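Local coordinates for uncharacterized protein (PDB 5DQV), which acts as a metal-dependent nucleotide pyrophosphohydrolase, with an all-helical fold of the HD-domain family, at residues Q12-Q15 with I16-W19; V138-A141 with R142-F146; A163-F166 with H167-R171; E187-E190 with F191-Y195. All blocks are in the same frame, centred on the assembly; numbering follows the deposited sequence.

Contact 1 of 4, residues Q12-Q15 with I16-W19; sequences QADQ and IRTW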
# COMPACT_ATOMS: atom_id res chain seq x y z
N GLN A 12 20.28 22.10 19.20
CA GLN A 12 19.05 21.67 19.89
C GLN A 12 18.16 20.82 18.96
O GLN A 12 17.63 19.78 19.37
CB GLN A 12 18.31 22.90 20.44
CG GLN A 12 19.11 23.69 21.55
CD GLN A 12 18.35 24.91 22.04
OE1 GLN A 12 17.42 25.36 21.39
NE2 GLN A 12 18.76 25.47 23.17
N ALA A 13 18.01 21.23 17.69
CA ALA A 13 17.22 20.43 16.75
C ALA A 13 17.87 19.03 16.57
O ALA A 13 17.17 18.04 16.53
CB ALA A 13 17.06 21.16 15.39
N ASP A 14 19.20 18.97 16.46
CA ASP A 14 19.87 17.68 16.31
C ASP A 14 19.65 16.83 17.58
O ASP A 14 19.50 15.61 17.51
CB ASP A 14 21.38 17.84 16.04
CG ASP A 14 21.70 18.13 14.58
OD1 ASP A 14 20.98 17.72 13.63
OD2 ASP A 14 22.72 18.79 14.37
N GLN A 15 19.64 17.47 18.74
CA GLN A 15 19.35 16.78 19.99
C GLN A 15 17.98 16.19 20.03
O GLN A 15 17.78 15.02 20.38
CB GLN A 15 19.51 17.75 21.17
CG GLN A 15 19.44 17.07 22.52
CD GLN A 15 20.79 17.03 23.24
OE1 GLN A 15 21.46 18.03 23.33
NE2 GLN A 15 21.16 15.89 23.74
N ILE A 16 17.01 17.00 19.60
CA ILE A 16 15.61 16.56 19.58
C ILE A 16 15.45 15.44 18.58
O ILE A 16 14.80 14.46 18.88
CB ILE A 16 14.67 17.72 19.29
CG1 ILE A 16 14.73 18.71 20.44
CG2 ILE A 16 13.17 17.21 19.08
CD1 ILE A 16 14.18 20.12 20.10
N ARG A 17 16.12 15.55 17.42
CA ARG A 17 16.05 14.51 16.40
C ARG A 17 16.49 13.16 16.93
O ARG A 17 15.87 12.14 16.64
CB ARG A 17 16.91 14.86 15.17
CG ARG A 17 16.30 15.73 14.17
CD ARG A 17 17.22 16.07 13.01
NE ARG A 17 16.50 17.07 12.26
CZ ARG A 17 15.53 16.80 11.36
NH1 ARG A 17 15.24 15.56 11.00
NH2 ARG A 17 14.89 17.80 10.79
N THR A 18 17.60 13.13 17.67
CA THR A 18 18.17 11.84 18.12
C THR A 18 17.21 11.26 19.19
O THR A 18 16.98 10.07 19.24
CB THR A 18 19.56 12.05 18.71
OG1 THR A 18 20.43 12.65 17.74
CG2 THR A 18 20.18 10.72 19.25
N TRP A 19 16.70 12.12 20.06
CA TRP A 19 15.73 11.73 21.09
C TRP A 19 14.49 11.07 20.50
O TRP A 19 14.13 9.95 20.87
CB TRP A 19 15.37 12.91 22.02
CG TRP A 19 14.19 12.72 22.87
CD1 TRP A 19 13.93 11.68 23.71
CD2 TRP A 19 13.07 13.61 22.97
NE1 TRP A 19 12.70 11.87 24.36
CE2 TRP A 19 12.15 13.03 23.91
CE3 TRP A 19 12.73 14.83 22.34
CZ2 TRP A 19 10.96 13.64 24.24
CZ3 TRP A 19 11.56 15.41 22.68
CH2 TRP A 19 10.67 14.82 23.63
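The carboxylate of D14 and the guanidinium of R17, nearly one turn apart on helix 8-24, have their planes 68° apart, and O of A13 stands obliquely to the guanidinium. Touching is left to OD1 of D14 and the methylene CD of R17, 4.2 Å from each other. OD1 of D14 is 4.7 Å from NE of R17, so the opposite charges are near each other without pairing. The guanidinium is held instead by E58, whose OE2 makes a salt bridge with NH2. R17 swings CG opposite its carbonyl carbon (chi1 -84°), which lays CG 3.4 Å from O of A13 before the chain runs straight out to NE. That oxygen of A13 also takes the backbone N-H of R17, at 2.8 Å. Such i to i+4 bonds are the ladder of an alpha helix, and this helix packs on helices 33-50 and 54-63 of the HD fold, the first carrying the nickel ligand H35 and the second running up to H64 and D65. One residue earlier, I16 N bonds to Q12 O over 2.9 Å, and CG1 of I16 comes within 3.3 Å of the same oxygen, its side chain going on to T59, L86 and I91. W19 meets Q15 through CB, 3.6 Å from Q15 O, and its indole travels away to V63, L66, L77 and Q85.

Contact 2 of 4, residues V138-A141 with R142-F146; sequences VGIA and RAFMF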
# COMPACT_ATOMS: atom_id res chain seq x y z
N VAL A 138 3.29 9.23 -1.75
CA VAL A 138 3.58 8.79 -0.40
C VAL A 138 2.29 8.47 0.38
O VAL A 138 2.21 7.44 1.08
CB VAL A 138 4.55 9.77 0.38
CG1 VAL A 138 4.02 11.13 0.37
CG2 VAL A 138 4.70 9.34 1.81
N GLY A 139 1.25 9.30 0.22
CA GLY A 139 -0.03 8.96 0.90
C GLY A 139 -0.66 7.63 0.45
O GLY A 139 -1.26 6.87 1.26
N ILE A 140 -0.51 7.34 -0.84
CA ILE A 140 -1.00 6.08 -1.40
C ILE A 140 -0.33 4.93 -0.70
O ILE A 140 -0.99 3.97 -0.22
CB ILE A 140 -0.75 6.04 -2.94
CG1 ILE A 140 -1.75 6.95 -3.67
CG2 ILE A 140 -0.92 4.62 -3.50
CD1 ILE A 140 -1.24 7.38 -5.02
N ALA A 141 1.00 5.02 -0.59
CA ALA A 141 1.78 3.94 0.05
C ALA A 141 1.35 3.77 1.48
O ALA A 141 1.14 2.64 1.97
CB ALA A 141 3.25 4.24 -0.02
N ARG A 142 1.15 4.89 2.14
CA ARG A 142 0.80 4.83 3.56
C ARG A 142 -0.58 4.22 3.76
O ARG A 142 -0.78 3.45 4.70
CB ARG A 142 0.93 6.20 4.19
CG ARG A 142 2.34 6.66 4.36
CD ARG A 142 2.37 8.05 4.97
NE ARG A 142 2.00 7.96 6.38
CZ ARG A 142 1.41 8.90 7.11
NH1 ARG A 142 1.09 10.10 6.61
NH2 ARG A 142 1.15 8.64 8.37
N ALA A 143 -1.51 4.55 2.88
CA ALA A 143 -2.90 4.04 2.99
C ALA A 143 -2.91 2.52 2.88
O ALA A 143 -3.57 1.82 3.66
CB ALA A 143 -3.78 4.63 1.92
N PHE A 144 -2.18 2.01 1.89
CA PHE A 144 -2.14 0.58 1.68
C PHE A 144 -1.35 -0.14 2.77
O PHE A 144 -1.74 -1.24 3.20
CB PHE A 144 -1.65 0.26 0.28
CG PHE A 144 -2.65 0.62 -0.80
CD1 PHE A 144 -3.92 0.03 -0.82
CD2 PHE A 144 -2.36 1.55 -1.75
CE1 PHE A 144 -4.87 0.40 -1.78
CE2 PHE A 144 -3.32 1.91 -2.75
CZ PHE A 144 -4.54 1.32 -2.76
N MET A 145 -0.26 0.46 3.25
CA MET A 145 0.47 -0.11 4.42
C MET A 145 -0.45 -0.24 5.66
O MET A 145 -0.50 -1.29 6.30
CB MET A 145 1.67 0.78 4.75
CG MET A 145 2.48 0.44 6.06
SD MET A 145 3.69 1.78 6.41
CE MET A 145 4.11 2.24 4.68
N PHE A 146 -1.17 0.82 5.97
CA PHE A 146 -2.12 0.83 7.08
C PHE A 146 -3.16 -0.28 6.94
O PHE A 146 -3.44 -1.04 7.90
CB PHE A 146 -2.80 2.20 7.17
CG PHE A 146 -3.69 2.36 8.38
CD1 PHE A 146 -3.16 2.80 9.60
CD2 PHE A 146 -5.05 2.07 8.30
CE1 PHE A 146 -3.99 2.95 10.72
CE2 PHE A 146 -5.87 2.21 9.43
CZ PHE A 146 -5.34 2.65 10.63
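F144 lies alongside I140, one turn back on helix 136-150, and meets CG2 of that isoleucine at the edge of its ring, in the ring plane, with CE2 of F144 3.7 Å from the methyl. Both side chains point the same way. With CG opposite the carbonyl carbon (chi1 -71°), the ring stays low enough for its CD2 to sit 3.2 Å from O of I140, the oxygen that also accepts the backbone N-H of F144. Beyond I140, the ring meets that of F165 at a steep angle and packs on A141 of the second subunit. With an alanine in place of F144, CG2 of I140 would probably face a gap and the F165 ring would be left without its aromatic neighbour. M145 brushes the same turn, its CB 3.4 Å from O of A141, and its backbone N bonds to that oxygen. On another side of the helix, V138 and R142 run side by side, CG2 of V138 being 4.1 Å from CD of R142. The arginine, whose CG is 3.4 Å from O of V138, then bends about its CG-CD bond (chi3 73°) and sends NH1 into a salt bridge with D133. It also touches H35, and its side chain comes about 5 Å from the nickel, which places this helix beside the H...HD...D metal site of the HD domain.

Contact 3 of 4, residues A163-F166 with H167-R171; sequences AHFF and HKLLR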
# COMPACT_ATOMS: atom_id res chain seq x y z
N ALA A 163 -11.87 2.86 0.05
CA ALA A 163 -12.89 3.67 0.71
C ALA A 163 -12.27 4.87 1.43
O ALA A 163 -12.85 5.98 1.45
CB ALA A 163 -13.74 2.80 1.69
N HIS A 164 -11.09 4.65 2.02
CA HIS A 164 -10.43 5.68 2.78
C HIS A 164 -9.98 6.86 1.89
O HIS A 164 -9.97 7.99 2.36
CB HIS A 164 -9.25 5.08 3.54
CG HIS A 164 -8.52 6.03 4.43
ND1 HIS A 164 -9.09 6.58 5.56
CD2 HIS A 164 -7.23 6.43 4.43
CE1 HIS A 164 -8.20 7.34 6.17
NE2 HIS A 164 -7.06 7.27 5.51
N PHE A 165 -9.59 6.61 0.65
CA PHE A 165 -9.33 7.66 -0.32
C PHE A 165 -10.53 8.59 -0.47
O PHE A 165 -10.37 9.81 -0.39
CB PHE A 165 -8.97 7.11 -1.71
CG PHE A 165 -7.61 6.42 -1.77
CD1 PHE A 165 -6.47 7.09 -1.47
CD2 PHE A 165 -7.50 5.08 -2.09
CE1 PHE A 165 -5.20 6.41 -1.49
CE2 PHE A 165 -6.25 4.42 -2.10
CZ PHE A 165 -5.13 5.08 -1.81
N PHE A 166 -11.71 8.02 -0.71
CA PHE A 166 -12.93 8.82 -0.94
C PHE A 166 -13.42 9.54 0.29
O PHE A 166 -13.84 10.69 0.24
CB PHE A 166 -14.04 7.96 -1.57
CG PHE A 166 -13.75 7.64 -3.00
CD1 PHE A 166 -12.88 6.62 -3.32
CD2 PHE A 166 -14.25 8.45 -4.04
CE1 PHE A 166 -12.53 6.37 -4.66
CE2 PHE A 166 -13.95 8.16 -5.36
CZ PHE A 166 -13.08 7.14 -5.68
N HIS A 167 -13.35 8.86 1.41
CA HIS A 167 -13.90 9.38 2.64
C HIS A 167 -12.99 10.41 3.29
O HIS A 167 -13.48 11.32 3.93
CB HIS A 167 -14.22 8.25 3.59
CG HIS A 167 -15.36 7.40 3.14
ND1 HIS A 167 -16.60 7.92 2.81
CD2 HIS A 167 -15.47 6.05 2.99
CE1 HIS A 167 -17.41 6.94 2.46
NE2 HIS A 167 -16.75 5.80 2.56
N LYS A 168 -11.67 10.26 3.16
CA LYS A 168 -10.74 11.15 3.89
C LYS A 168 -9.62 11.76 3.04
O LYS A 168 -9.44 12.98 3.02
CB LYS A 168 -10.13 10.40 5.08
CG LYS A 168 -9.41 11.32 6.07
CD LYS A 168 -8.22 10.66 6.80
CE LYS A 168 -7.51 11.66 7.75
NZ LYS A 168 -6.00 11.70 7.61
N LEU A 169 -8.84 10.93 2.34
CA LEU A 169 -7.57 11.42 1.79
C LEU A 169 -7.80 12.43 0.66
O LEU A 169 -7.13 13.49 0.60
CB LEU A 169 -6.72 10.26 1.31
CG LEU A 169 -6.34 9.28 2.43
CD1 LEU A 169 -5.44 8.25 1.84
CD2 LEU A 169 -5.64 10.00 3.58
N LEU A 170 -8.84 12.17 -0.17
CA LEU A 170 -9.21 13.09 -1.28
C LEU A 170 -9.81 14.40 -0.81
O LEU A 170 -10.02 15.30 -1.61
CB LEU A 170 -10.11 12.37 -2.35
CG LEU A 170 -9.37 11.27 -3.12
CD1 LEU A 170 -10.32 10.40 -4.04
CD2 LEU A 170 -8.19 11.87 -3.93
N ARG A 171 -10.11 14.53 0.48
CA ARG A 171 -10.62 15.78 1.02
C ARG A 171 -9.59 16.65 1.68
O ARG A 171 -9.86 17.83 1.97
CB ARG A 171 -11.70 15.50 2.05
CG ARG A 171 -12.81 14.73 1.44
CD ARG A 171 -13.82 14.31 2.47
NE ARG A 171 -14.66 13.29 1.86
CZ ARG A 171 -15.93 13.06 2.18
NH1 ARG A 171 -16.52 13.77 3.14
NH2 ARG A 171 -16.60 12.12 1.54
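H164 places CG opposite its own backbone N (chi1 -176°), and K168 does nearly the same (chi1 -167°), a pair of torsions that sends both side chains off the helix the same way, side by side. CE1 of the imidazole comes 3.4 Å from CD of the lysine, a contact with the aliphatic chain. L169 crosses the same imidazole, its CG 3.6 Å from CD2 of H164, and its CD1 reaches on to the ring of F165, 3.7 Å from CD1 there. Further along, CD1 of L170 sits 4.3 Å above the plane of the F166 ring, over its centre, and L170 goes on to pack against M192 and I196 of helix 179-202. R171 stretches back along the chain, where NE gives a bond to O of F166, 3.2 Å long, lying in the carbonyl plane though somewhat out of the guanidinium plane; the bond from NH2 to this oxygen is weak. H167 makes its own anchorage outside, NE2 bonding to D158, while its CD2 lies against O of A163. The backbone widens here. O of H164 is gripped twice, by K168 N at 2.9 Å, tilted well out of the carbonyl plane, and by L169 N at 3.1 Å, within it. L170 N likewise reaches five residues back, to O of F165 at 2.8 Å, and these i to i+5 bonds mark a wider, pi-type turn in helix 161-169.

Contact 4 of 4, residues E187-E190 with F191-Y195; sequences ERHE and FMLQY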
# COMPACT_ATOMS: atom_id res chain seq x y z
N GLU A 187 -0.47 19.15 -6.71
CA GLU A 187 0.27 18.12 -7.45
C GLU A 187 -0.03 16.72 -6.86
O GLU A 187 -0.30 15.76 -7.56
CB GLU A 187 1.80 18.31 -7.30
CG GLU A 187 2.37 19.74 -7.38
CD GLU A 187 3.87 19.74 -7.08
OE1 GLU A 187 4.52 18.72 -7.40
OE2 GLU A 187 4.41 20.73 -6.55
N ARG A 188 0.07 16.63 -5.55
CA ARG A 188 -0.10 15.35 -4.84
C ARG A 188 -1.52 14.79 -4.97
O ARG A 188 -1.71 13.62 -5.20
CB ARG A 188 0.31 15.49 -3.36
CG ARG A 188 1.81 15.69 -3.16
CD ARG A 188 2.13 15.55 -1.66
NE ARG A 188 3.52 15.83 -1.46
CZ ARG A 188 4.29 15.24 -0.55
NH1 ARG A 188 3.82 14.31 0.30
NH2 ARG A 188 5.55 15.56 -0.54
N HIS A 189 -2.48 15.67 -4.83
CA HIS A 189 -3.90 15.35 -4.99
C HIS A 189 -4.20 14.89 -6.39
O HIS A 189 -4.84 13.88 -6.57
CB HIS A 189 -4.72 16.56 -4.67
CG HIS A 189 -6.20 16.36 -4.83
ND1 HIS A 189 -6.96 15.73 -3.88
CD2 HIS A 189 -7.05 16.73 -5.82
CE1 HIS A 189 -8.23 15.74 -4.26
NE2 HIS A 189 -8.31 16.34 -5.43
N GLU A 190 -3.72 15.63 -7.38
CA GLU A 190 -3.94 15.23 -8.75
C GLU A 190 -3.29 13.86 -9.06
O GLU A 190 -3.83 13.06 -9.83
CB GLU A 190 -3.43 16.26 -9.73
CG GLU A 190 -4.32 17.50 -9.75
CD GLU A 190 -5.79 17.16 -10.07
OE1 GLU A 190 -6.03 16.26 -10.93
OE2 GLU A 190 -6.67 17.81 -9.46
N PHE A 191 -2.11 13.64 -8.51
CA PHE A 191 -1.46 12.33 -8.72
C PHE A 191 -2.33 11.20 -8.09
O PHE A 191 -2.51 10.12 -8.65
CB PHE A 191 -0.03 12.30 -8.13
CG PHE A 191 0.67 11.01 -8.40
CD1 PHE A 191 1.18 10.75 -9.64
CD2 PHE A 191 0.66 10.02 -7.44
CE1 PHE A 191 1.77 9.54 -9.90
CE2 PHE A 191 1.23 8.79 -7.69
CZ PHE A 191 1.78 8.55 -8.90
N MET A 192 -2.84 11.45 -6.90
CA MET A 192 -3.70 10.48 -6.22
C MET A 192 -4.99 10.24 -7.07
O MET A 192 -5.41 9.12 -7.23
CB MET A 192 -4.04 11.04 -4.84
CG MET A 192 -4.63 10.09 -3.87
SD MET A 192 -4.55 10.73 -2.08
CE MET A 192 -5.11 12.44 -2.31
N LEU A 193 -5.54 11.27 -7.71
CA LEU A 193 -6.65 11.10 -8.63
C LEU A 193 -6.25 10.23 -9.85
O LEU A 193 -7.01 9.36 -10.26
CB LEU A 193 -7.20 12.42 -9.08
CG LEU A 193 -8.07 13.16 -8.04
CD1 LEU A 193 -8.48 14.57 -8.52
CD2 LEU A 193 -9.34 12.33 -7.74
N GLN A 194 -5.05 10.44 -10.39
CA GLN A 194 -4.56 9.56 -11.45
C GLN A 194 -4.44 8.09 -11.03
O GLN A 194 -4.76 7.17 -11.81
CB GLN A 194 -3.28 10.14 -12.08
CG GLN A 194 -3.56 11.47 -12.81
CD GLN A 194 -4.69 11.37 -13.91
OE1 GLN A 194 -4.64 10.50 -14.79
NE2 GLN A 194 -5.74 12.24 -13.80
N TYR A 195 -4.03 7.88 -9.77
CA TYR A 195 -3.85 6.53 -9.20
C TYR A 195 -5.22 5.82 -9.10
O TYR A 195 -5.39 4.68 -9.53
CB TYR A 195 -3.15 6.60 -7.83
CG TYR A 195 -2.94 5.22 -7.29
CD1 TYR A 195 -3.96 4.61 -6.58
CD2 TYR A 195 -1.80 4.50 -7.56
CE1 TYR A 195 -3.82 3.33 -6.11
CE2 TYR A 195 -1.66 3.20 -7.11
CZ TYR A 195 -2.71 2.64 -6.39
OH TYR A 195 -2.68 1.35 -5.90
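L193 N gives its hydrogen to O of H189 over 2.9 Å, at an N-H...O angle of 158°, and M192 N reaches O of R188 in the same manner: regular alpha-helical bonding in helix 179-202, a long helix at the interface of the two subunits. H189 turns CG opposite its backbone N (chi1 179°), which sets the imidazole beside L193, whose CG lies over one of its faces. CD1 of the leucine is 3.6 Å from NE2 of H189, and M192 brings CE to 4.1 Å from ND1. Replacing the histidine by an alanine would probably strip the leucine of the face it lies on and take one neighbour from the M192 methyl. E190 approaches the same leucine from its carboxylate end: the chain bends at chi2 (-56°), and OE1 and OE2 of E190 both sit 3.8 Å from CD1 of L193. F191 touches the preceding turn through CB, 3.5 Å from O of E187, while its ring leads away to A137 and I140 of its own chain and to Y195 of the second subunit. Y195 makes a hydrogen bond across the same interface, from OH to O of A137 in that subunit. Q194 has OE1 bonded to R197 and its N bonded to O of E190, and the same carbonyl oxygen has CG of Q194 3.4 Å away.

How the contacts relate
From the N terminus, the four contacts come in series, each local, within a helix or, for contact 3, running to its end, so none closes a long loop and none nests in or crosses another. Contact 1, on helix 8-24, stands apart: its centre is about 27 Å from that of contact 2 and about 34 Å from those of contacts 3 and 4, which lie across the chain's centre from it. Contacts 2, 3 and 4 form one cluster, each touching the other two, with centres 12 to 13 Å apart. They tie helices 136-150, 161-169 and 179-202 into a three-helix group, and contacts 2 and 4 both carry that group onto the second subunit.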